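Local coordinates for protein ADP-ribosylglycohydrolase (Thermus thermophilus, PDB 2YZV) that belongs to the ADP-ribosylglycohydrolase family, with an all-helical fold, and binds two magnesium ions at neighbouring sites, at residues A[30-33]-A[34-37]; A[70-73]-A[74-77]; A[139-142]-A[143-146]; A[249-252]-A[253-256]. All blocks are in the same frame, centred on the assembly; numbering follows the deposited sequence.

In the fold
All four contacts are local and follow one another along the chain, so none nests in or crosses another. Interaction 1 turns the loop between helix 4-26 and helix 57-72. Interaction 2 joins the end of that second helix to helix 76-89, and interaction 3 links helix 135-141 to helix 147-156. Interaction 4 starts helix 252-267 beside the magnesium ions. In space they form two pairs on opposite sides of the chain's centre. Gly-30 and Leu-31 probably hydrogen-bond to the backbone of Gly-250, tying interaction 1 to interaction 4. Interactions 2 and 3 meet where the Tyr-141 hydroxyl packs against Gly-73 and Phe-74.

Interaction 1: residues A[30-33]-A[34-37]; sequences GLPK and GTFP
Thr-35 and Phe-36 both meet the carbonyl oxygen of Pro-32, the threonine by hydrogen bonds that belong to a type II beta turn from Pro-32 to Thr-35, the phenylalanine, just after that turn, by a ring edge. The turn lies at the surface, in the loop between helix 4-26 and helix 57-72. The threonine brings its hydroxyl: OG1 of Thr-35 donates to Pro-32 O over 2.7 Å, tilted 21° from the carbonyl plane. The CG2 methyl of Thr-35 also reaches Pro-32 CB, 3.9 Å away. The backbone bond that belongs to the turn, from Thr-35 N to the same Pro-32 O, is weak at 3.3 Å, which makes the hydroxyl the shorter of two grips on this oxygen. Gly-34 takes the corner with a positive phi of 70°, as a type II turn favours.

The phenyl ring of Phe-36 folds back toward Leu-31 and Pro-32. Its CG sits between the backbone N and the carbonyl carbon (chi1 57°), which brings the ring to the preceding residues, where one edge meets Pro-32 O, near the ring plane. Val-28 and Asn-247 also touch this side chain. Lys-33 instead runs fully extended away from the turn, and its NZ hydrogen-bonds to the carbonyl oxygen of Pro-214. Leu-31 supplies the apolar partner of the phenyl group, crossing it obliquely: its CB lies 3.7 Å from Phe-36 CD2, and its CD1 methyl 3.9 Å from Phe-36 CG.

Interaction 2: residues A[70-73]-A[74-77]; sequences LQRG and FDPK
Arg-72 and Asp-75 meet because their first torsions send them to a common point. CG of Arg-72 stands between its backbone N and carbonyl carbon (chi1 50°) and the chain bends twice more beyond it, whereas CG of Asp-75 is trans to its backbone N (chi1 -177°). The two side chains then cross, and NE of Arg-72 forms a salt bridge of 3.4 Å with OD1 of Asp-75. This is a loose, unstacked pairing: the guanidinium and carboxylate planes are 73° apart, and the oxygen approaches the guanidinium obliquely. The stronger partner of the arginine is Asp-78, whose OD2 forms a salt bridge with NH1.

Next to the charged pair, the backbone is bridged by a water that donates to Gly-73 O at 2.7 Å and accepts from Asp-75 N at 2.9 Å. Gly-73 is the first residue to leave helical angles, with positive phi, swinging the chain away from helix 57-72. The Phe-74 side chain packs on Leu-137 and Tyr-141 of helix 135-141 and on Leu-150 and Ala-154 of helix 147-156.

OD2, the other oxygen of Asp-75, accepts a weak hydrogen bond from the backbone N of Asp-78, the capping bond of its N-cap position. With Pro-76 opening the next helix, the arrangement is a short link between two consecutive helices, with an aspartate N-cap on the second.

Interaction 3: residues A[139-142]-A[143-146]; sequences LAYE and NHPD
Tyr-141 and His-144 are joined first through the backbone: His-144 N donates to Tyr-141 O over 3.0 Å with an N-H...O angle of 155°.

Their rings make an aromatic contact as well. CG of His-144 lies trans to the backbone N (chi1 -163°), and the imidazole runs beside the tyrosine, pointing the same way. ND1 of His-144 sits at the edge of the tyrosine ring, 3.9 Å from Tyr-141 CD1, with the planes inclined at 62°. Leu-150 of helix 147-156 touches both side chains, and the imidazole also has a weak bond from NE2 to Asp-146 OD2.

The backbone bond closes a type I beta turn, Tyr-141 to His-144, by which the chain leaves helix 135-141 and heads for helix 147-156.

Water reinforces the turn at three points. One molecule donates to Ala-140 O and accepts from Asn-143 N at 2.8 Å; another donates to both Glu-142 O and His-144 O. The third links the side chains of Glu-142 and Asn-143, donating to OE1 and accepting from ND2.

OE1 of Glu-142 forms a salt bridge with Arg-11 of helix 4-26. Its OE2 comes within 3.4 Å of Asn-143 OD1, another acceptor. Arg-180 pairs with both, by a salt bridge from NE to OE2 and a hydrogen bond from NH2 to OD1, which probably makes the closeness of the two oxygens tolerable.

Interaction 4: residues A[249-252]-A[253-256]; sequences GGDA and DTVG. With MG (magnesium ion), chain B; MG (magnesium ion), chain C.
Asp-251, Asp-253 and Thr-254 grip one magnesium ion, that of chain B, through Asp-251 OD1 at 2.3 Å, Asp-253 OD2 at 2.5 Å and Thr-254 OG1 at 2.4 Å. Asp-253 chelates this ion, adding its OD1 at 2.6 Å; the same OD1 binds the second magnesium ion, that of chain C, at 2.0 Å, and is thus the bridging atom. Thr-56 and Asp-58 are the other protein ligands of the second ion. CG of Asp-253 lies between its backbone N and carbonyl carbon (chi1 57°), which lifts the carboxylate toward the metals. The shared ion lets Asp-251 OD1 and Asp-253 OD2 come within 3.0 Å, their carboxylate planes 74° apart.

Asn-128 is second shell, its ND2 hydrogen-bonding Asp-251 OD2. Asp-58, a ligand of the other ion, hydrogen-bonds Thr-254 OG1 through OD2, so that bond also links the two sites.

The Asp-Ala-Asp-Thr sequence sits at the start of helix 252-267, so a dinuclear magnesium site is built on a helix N terminus. Asp-251 holds the N-cap position and centres an inverse gamma turn, after two glycines with positive phi.

Along the helix itself the first turn is fastened by Val-255 N to Asp-251 O at 3.1 Å, nearly straight at 164°, and by Gly-256 N to Ala-252 O at 2.8 Å. Farther out, Val-255 packs on Thr-224 and Ala-227 of helix 221-234, and the Ala-252 methyl rests on Val-28.

Interaction 1: residues A[30-33]-A[34-37]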
loop_
_atom_site.group_PDB
_atom_site.type_symbol
_atom_site.label_atom_id
_atom_site.label_comp_id
_atom_site.label_asym_id
_atom_site.label_seq_id
_atom_site.Cartn_x
_atom_site.Cartn_y
_atom_site.Cartn_z
ATOM N N GLY A 30 -12.738 4.856 10.336
ATOM C CA GLY A 30 -14.107 4.599 10.755
ATOM C C GLY A 30 -15.029 5.804 10.822
ATOM O O GLY A 30 -16.225 5.651 11.081
ATOM N N LEU A 31 -14.496 7.000 10.593
ATOM C CA LEU A 31 -15.319 8.205 10.642
ATOM C C LEU A 31 -15.923 8.504 9.282
ATOM O O LEU A 31 -15.242 8.425 8.264
ATOM C CB LEU A 31 -14.494 9.413 11.086
ATOM C CG LEU A 31 -13.771 9.348 12.432
ATOM C CD1 LEU A 31 -13.091 10.681 12.693
ATOM C CD2 LEU A 31 -14.754 9.024 13.546
ATOM N N PRO A 32 -17.218 8.850 9.247
ATOM C CA PRO A 32 -17.857 9.157 7.964
ATOM C C PRO A 32 -17.305 10.459 7.397
ATOM O O PRO A 32 -17.017 11.401 8.141
ATOM C CB PRO A 32 -19.334 9.273 8.332
ATOM C CG PRO A 32 -19.464 8.362 9.501
ATOM C CD PRO A 32 -18.229 8.692 10.304
ATOM N N LYS A 33 -17.153 10.511 6.079
ATOM C CA LYS A 33 -16.635 11.701 5.418
ATOM C C LYS A 33 -17.446 12.947 5.770
ATOM O O LYS A 33 -18.667 12.887 5.910
ATOM C CB LYS A 33 -16.644 11.495 3.900
ATOM C CG LYS A 33 -16.089 12.663 3.104
ATOM C CD LYS A 33 -16.160 12.399 1.604
ATOM C CE LYS A 33 -15.575 13.559 0.816
ATOM N NZ LYS A 33 -15.713 13.364 -0.657
ATOM N N GLY A 34 -16.751 14.071 5.928
ATOM C CA GLY A 34 -17.408 15.331 6.229
ATOM C C GLY A 34 -18.033 15.504 7.600
ATOM O O GLY A 34 -18.828 16.424 7.794
ATOM N N THR A 35 -17.691 14.642 8.552
ATOM C CA THR A 35 -18.251 14.756 9.897
ATOM C C THR A 35 -17.178 15.148 10.906
ATOM O O THR A 35 -17.443 15.227 12.109
ATOM C CB THR A 35 -18.888 13.428 10.369
ATOM O OG1 THR A 35 -17.877 12.421 10.467
ATOM C CG2 THR A 35 -19.964 12.968 9.396
ATOM N N PHE A 36 -15.968 15.399 10.416
ATOM C CA PHE A 36 -14.853 15.765 11.281
ATOM C C PHE A 36 -13.976 16.837 10.638
ATOM O O PHE A 36 -13.898 16.939 9.412
ATOM C CB PHE A 36 -14.019 14.519 11.590
ATOM C CG PHE A 36 -13.496 13.824 10.363
ATOM C CD1 PHE A 36 -12.284 14.202 9.795
ATOM C CD2 PHE A 36 -14.234 12.810 9.758
ATOM C CE1 PHE A 36 -11.811 13.581 8.640
ATOM C CE2 PHE A 36 -13.773 12.180 8.604
ATOM C CZ PHE A 36 -12.559 12.566 8.042
ATOM N N PRO A 37 -13.309 17.661 11.464
ATOM C CA PRO A 37 -12.429 18.733 10.984
ATOM C C PRO A 37 -11.301 18.182 10.121
ATOM O O PRO A 37 -10.814 17.079 10.364
ATOM C CB PRO A 37 -11.910 19.355 12.276
ATOM C CG PRO A 37 -13.061 19.150 13.223
ATOM C CD PRO A 37 -13.444 17.720 12.931
#

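Interaction 2: residues A[70-73]-A[74-77]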
loop_
_atom_site.group_PDB
_atom_site.type_symbol
_atom_site.label_atom_id
_atom_site.label_comp_id
_atom_site.label_asym_id
_atom_site.label_seq_id
_atom_site.Cartn_x
_atom_site.Cartn_y
_atom_site.Cartn_z
ATOM N N LEU A 70 14.019 -9.760 2.076
ATOM C CA LEU A 70 15.448 -9.575 2.274
ATOM C C LEU A 70 16.143 -10.819 2.811
ATOM O O LEU A 70 17.315 -11.049 2.517
ATOM C CB LEU A 70 15.699 -8.400 3.220
ATOM C CG LEU A 70 15.334 -7.014 2.675
ATOM C CD1 LEU A 70 15.457 -5.977 3.781
ATOM C CD2 LEU A 70 16.243 -6.664 1.501
ATOM N N GLN A 71 15.428 -11.625 3.590
ATOM C CA GLN A 71 16.032 -12.823 4.166
ATOM C C GLN A 71 15.937 -14.078 3.301
ATOM O O GLN A 71 16.740 -14.999 3.459
ATOM C CB GLN A 71 15.427 -13.117 5.542
ATOM C CG GLN A 71 16.260 -14.084 6.375
ATOM C CD GLN A 71 15.582 -14.486 7.669
ATOM O OE1 GLN A 71 14.585 -15.208 7.662
ATOM N NE2 GLN A 71 16.118 -14.017 8.791
ATOM N N ARG A 72 14.971 -14.135 2.390
ATOM C CA ARG A 72 14.851 -15.323 1.552
ATOM C C ARG A 72 14.111 -15.157 0.232
ATOM O O ARG A 72 13.418 -16.073 -0.214
ATOM C CB ARG A 72 14.222 -16.456 2.360
ATOM C CG ARG A 72 12.959 -16.071 3.097
ATOM C CD ARG A 72 12.956 -16.689 4.484
ATOM N NE ARG A 72 13.079 -18.144 4.440
ATOM C CZ ARG A 72 13.142 -18.921 5.516
ATOM N NH1 ARG A 72 13.097 -18.386 6.729
ATOM N NH2 ARG A 72 13.256 -20.236 5.380
ATOM N N GLY A 73 14.282 -14.000 -0.399
ATOM C CA GLY A 73 13.635 -13.745 -1.673
ATOM C C GLY A 73 12.129 -13.872 -1.580
ATOM O O GLY A 73 11.547 -13.594 -0.530
ATOM N N PHE A 74 11.494 -14.294 -2.671
ATOM C CA PHE A 74 10.045 -14.444 -2.681
ATOM C C PHE A 74 9.662 -15.810 -2.126
ATOM O O PHE A 74 9.748 -16.825 -2.821
ATOM C CB PHE A 74 9.498 -14.293 -4.098
ATOM C CG PHE A 74 8.017 -14.088 -4.140
ATOM C CD1 PHE A 74 7.470 -12.850 -3.821
ATOM C CD2 PHE A 74 7.161 -15.142 -4.440
ATOM C CE1 PHE A 74 6.092 -12.666 -3.795
ATOM C CE2 PHE A 74 5.781 -14.969 -4.416
ATOM C CZ PHE A 74 5.244 -13.726 -4.092
ATOM N N ASP A 75 9.225 -15.820 -0.871
ATOM C CA ASP A 75 8.861 -17.047 -0.177
ATOM C C ASP A 75 7.555 -16.848 0.598
ATOM O O ASP A 75 7.572 -16.452 1.764
ATOM C CB ASP A 75 10.012 -17.409 0.773
ATOM C CG ASP A 75 9.797 -18.715 1.507
ATOM O OD1 ASP A 75 10.745 -19.154 2.198
ATOM O OD2 ASP A 75 8.702 -19.300 1.407
ATOM N N PRO A 76 6.404 -17.112 -0.048
ATOM C CA PRO A 76 5.096 -16.953 0.598
ATOM C C PRO A 76 4.959 -17.715 1.914
ATOM O O PRO A 76 4.305 -17.246 2.843
ATOM C CB PRO A 76 4.123 -17.450 -0.468
ATOM C CG PRO A 76 4.798 -17.029 -1.735
ATOM C CD PRO A 76 6.238 -17.453 -1.472
ATOM N N LYS A 77 5.563 -18.895 1.994
ATOM C CA LYS A 77 5.488 -19.670 3.221
ATOM C C LYS A 77 6.119 -18.869 4.362
ATOM O O LYS A 77 5.546 -18.766 5.442
ATOM C CB LYS A 77 6.207 -21.012 3.059
ATOM C CG LYS A 77 6.214 -21.850 4.320
ATOM C CD LYS A 77 6.906 -23.187 4.099
ATOM C CE LYS A 77 6.920 -24.006 5.381
ATOM N NZ LYS A 77 5.543 -24.182 5.925
HETATM O O HOH W 1 9.288 -13.447 0.875
#

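Interaction 3: residues A[139-142]-A[143-146]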
loop_
_atom_site.group_PDB
_atom_site.type_symbol
_atom_site.label_atom_id
_atom_site.label_comp_id
_atom_site.label_asym_id
_atom_site.label_seq_id
_atom_site.Cartn_x
_atom_site.Cartn_y
_atom_site.Cartn_z
ATOM N N LEU A 139 9.802 -2.744 -4.631
ATOM C CA LEU A 139 11.132 -2.179 -4.416
ATOM C C LEU A 139 12.231 -3.194 -4.714
ATOM O O LEU A 139 13.250 -2.853 -5.317
ATOM C CB LEU A 139 11.284 -1.682 -2.976
ATOM C CG LEU A 139 11.100 -0.178 -2.739
ATOM C CD1 LEU A 139 9.723 0.276 -3.185
ATOM C CD2 LEU A 139 11.303 0.112 -1.264
ATOM N N ALA A 140 12.021 -4.437 -4.296
ATOM C CA ALA A 140 13.021 -5.482 -4.501
ATOM C C ALA A 140 12.911 -6.227 -5.828
ATOM O O ALA A 140 13.922 -6.648 -6.388
ATOM C CB ALA A 140 12.969 -6.478 -3.346
ATOM N N TYR A 141 11.697 -6.385 -6.341
ATOM C CA TYR A 141 11.508 -7.117 -7.592
ATOM C C TYR A 141 11.029 -6.258 -8.758
ATOM O O TYR A 141 10.413 -6.751 -9.700
ATOM C CB TYR A 141 10.544 -8.285 -7.351
ATOM C CG TYR A 141 11.176 -9.406 -6.561
ATOM C CD1 TYR A 141 11.904 -10.408 -7.202
ATOM C CD2 TYR A 141 11.090 -9.440 -5.171
ATOM C CE1 TYR A 141 12.531 -11.413 -6.482
ATOM C CE2 TYR A 141 11.718 -10.445 -4.437
ATOM C CZ TYR A 141 12.438 -11.428 -5.102
ATOM O OH TYR A 141 13.073 -12.421 -4.392
ATOM N N GLU A 142 11.349 -4.971 -8.692
ATOM C CA GLU A 142 10.969 -4.008 -9.721
ATOM C C GLU A 142 11.248 -4.485 -11.145
ATOM O O GLU A 142 10.418 -4.332 -12.039
ATOM C CB GLU A 142 11.728 -2.696 -9.514
ATOM C CG GLU A 142 11.361 -1.609 -10.510
ATOM C CD GLU A 142 12.454 -0.570 -10.667
ATOM O OE1 GLU A 142 13.134 -0.271 -9.666
ATOM O OE2 GLU A 142 12.626 -0.052 -11.791
ATOM N N ASN A 143 12.425 -5.065 -11.340
ATOM C CA ASN A 143 12.851 -5.499 -12.664
ATOM C C ASN A 143 12.532 -6.931 -13.063
ATOM O O ASN A 143 12.830 -7.344 -14.187
ATOM C CB ASN A 143 14.351 -5.241 -12.792
ATOM C CG ASN A 143 14.730 -3.852 -12.329
ATOM O OD1 ASN A 143 14.220 -2.859 -12.844
ATOM N ND2 ASN A 143 15.618 -3.774 -11.346
ATOM N N HIS A 144 11.925 -7.691 -12.158
ATOM C CA HIS A 144 11.582 -9.073 -12.459
ATOM C C HIS A 144 10.516 -9.120 -13.552
ATOM O O HIS A 144 9.503 -8.427 -13.479
ATOM C CB HIS A 144 11.064 -9.782 -11.210
ATOM C CG HIS A 144 11.066 -11.274 -11.324
ATOM N ND1 HIS A 144 12.029 -12.065 -10.737
ATOM C CD2 HIS A 144 10.238 -12.116 -11.985
ATOM C CE1 HIS A 144 11.793 -13.332 -11.031
ATOM N NE2 HIS A 144 10.714 -13.390 -11.788
ATOM N N PRO A 145 10.732 -9.941 -14.589
ATOM C CA PRO A 145 9.767 -10.051 -15.685
ATOM C C PRO A 145 8.388 -10.532 -15.227
ATOM O O PRO A 145 7.379 -10.240 -15.868
ATOM C CB PRO A 145 10.442 -11.040 -16.636
ATOM C CG PRO A 145 11.215 -11.920 -15.701
ATOM C CD PRO A 145 11.831 -10.909 -14.757
ATOM N N ASP A 146 8.351 -11.260 -14.116
ATOM C CA ASP A 146 7.094 -11.783 -13.593
ATOM C C ASP A 146 6.602 -11.007 -12.381
ATOM O O ASP A 146 5.904 -11.562 -11.537
ATOM C CB ASP A 146 7.243 -13.255 -13.197
ATOM C CG ASP A 146 7.781 -14.112 -14.322
ATOM O OD1 ASP A 146 7.362 -13.904 -15.479
ATOM O OD2 ASP A 146 8.611 -15.002 -14.042
HETATM O O HOH W 2 14.240 -6.391 -9.609
HETATM O O HOH W 3 9.095 -5.660 -14.026
HETATM O O HOH W 4 15.803 -1.275 -9.669
#

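Interaction 4: residues A[249-252]-A[253-256]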
loop_
_atom_site.group_PDB
_atom_site.type_symbol
_atom_site.label_atom_id
_atom_site.label_comp_id
_atom_site.label_asym_id
_atom_site.label_seq_id
_atom_site.Cartn_x
_atom_site.Cartn_y
_atom_site.Cartn_z
ATOM N N GLY A 249 -12.193 9.711 5.210
ATOM C CA GLY A 249 -12.626 8.938 6.359
ATOM C C GLY A 249 -12.721 7.461 6.018
ATOM O O GLY A 249 -12.031 6.977 5.118
ATOM N N GLY A 250 -13.582 6.740 6.730
ATOM C CA GLY A 250 -13.728 5.317 6.475
ATOM C C GLY A 250 -12.432 4.574 6.745
ATOM O O GLY A 250 -11.809 4.762 7.791
ATOM N N ASP A 251 -12.014 3.735 5.801
ATOM C CA ASP A 251 -10.782 2.964 5.954
ATOM C C ASP A 251 -9.628 3.865 5.528
ATOM O O ASP A 251 -8.851 3.536 4.631
ATOM C CB ASP A 251 -10.849 1.709 5.077
ATOM C CG ASP A 251 -9.892 0.626 5.538
ATOM O OD1 ASP A 251 -9.630 0.542 6.759
ATOM O OD2 ASP A 251 -9.420 -0.155 4.688
ATOM N N ALA A 252 -9.524 5.000 6.205
ATOM C CA ALA A 252 -8.520 6.015 5.907
ATOM C C ALA A 252 -7.066 5.596 6.065
ATOM O O ALA A 252 -6.199 6.107 5.357
ATOM C CB ALA A 252 -8.790 7.256 6.745
ATOM N N ASP A 253 -6.787 4.692 6.995
ATOM C CA ASP A 253 -5.413 4.247 7.185
ATOM C C ASP A 253 -4.920 3.528 5.934
ATOM O O ASP A 253 -3.789 3.730 5.495
ATOM C CB ASP A 253 -5.295 3.311 8.397
ATOM C CG ASP A 253 -6.199 2.092 8.301
ATOM O OD1 ASP A 253 -5.776 1.007 8.751
ATOM O OD2 ASP A 253 -7.333 2.209 7.799
ATOM N N THR A 254 -5.781 2.707 5.349
ATOM C CA THR A 254 -5.403 1.946 4.167
ATOM C C THR A 254 -5.442 2.768 2.883
ATOM O O THR A 254 -4.595 2.592 2.009
ATOM C CB THR A 254 -6.279 0.703 4.037
ATOM O OG1 THR A 254 -6.218 -0.033 5.266
ATOM C CG2 THR A 254 -5.779 -0.183 2.899
ATOM N N VAL A 255 -6.418 3.663 2.756
ATOM C CA VAL A 255 -6.468 4.512 1.569
ATOM C C VAL A 255 -5.226 5.399 1.652
ATOM O O VAL A 255 -4.548 5.638 0.654
ATOM C CB VAL A 255 -7.742 5.388 1.539
ATOM C CG1 VAL A 255 -7.633 6.438 0.438
ATOM C CG2 VAL A 255 -8.956 4.510 1.293
ATOM N N GLY A 256 -4.926 5.877 2.856
ATOM C CA GLY A 256 -3.745 6.700 3.041
ATOM C C GLY A 256 -2.469 5.935 2.718
ATOM O O GLY A 256 -1.547 6.481 2.109
HETATM MG MG MG B . -7.527 -0.236 7.209
HETATM MG MG MG C . -4.713 -0.572 9.299
#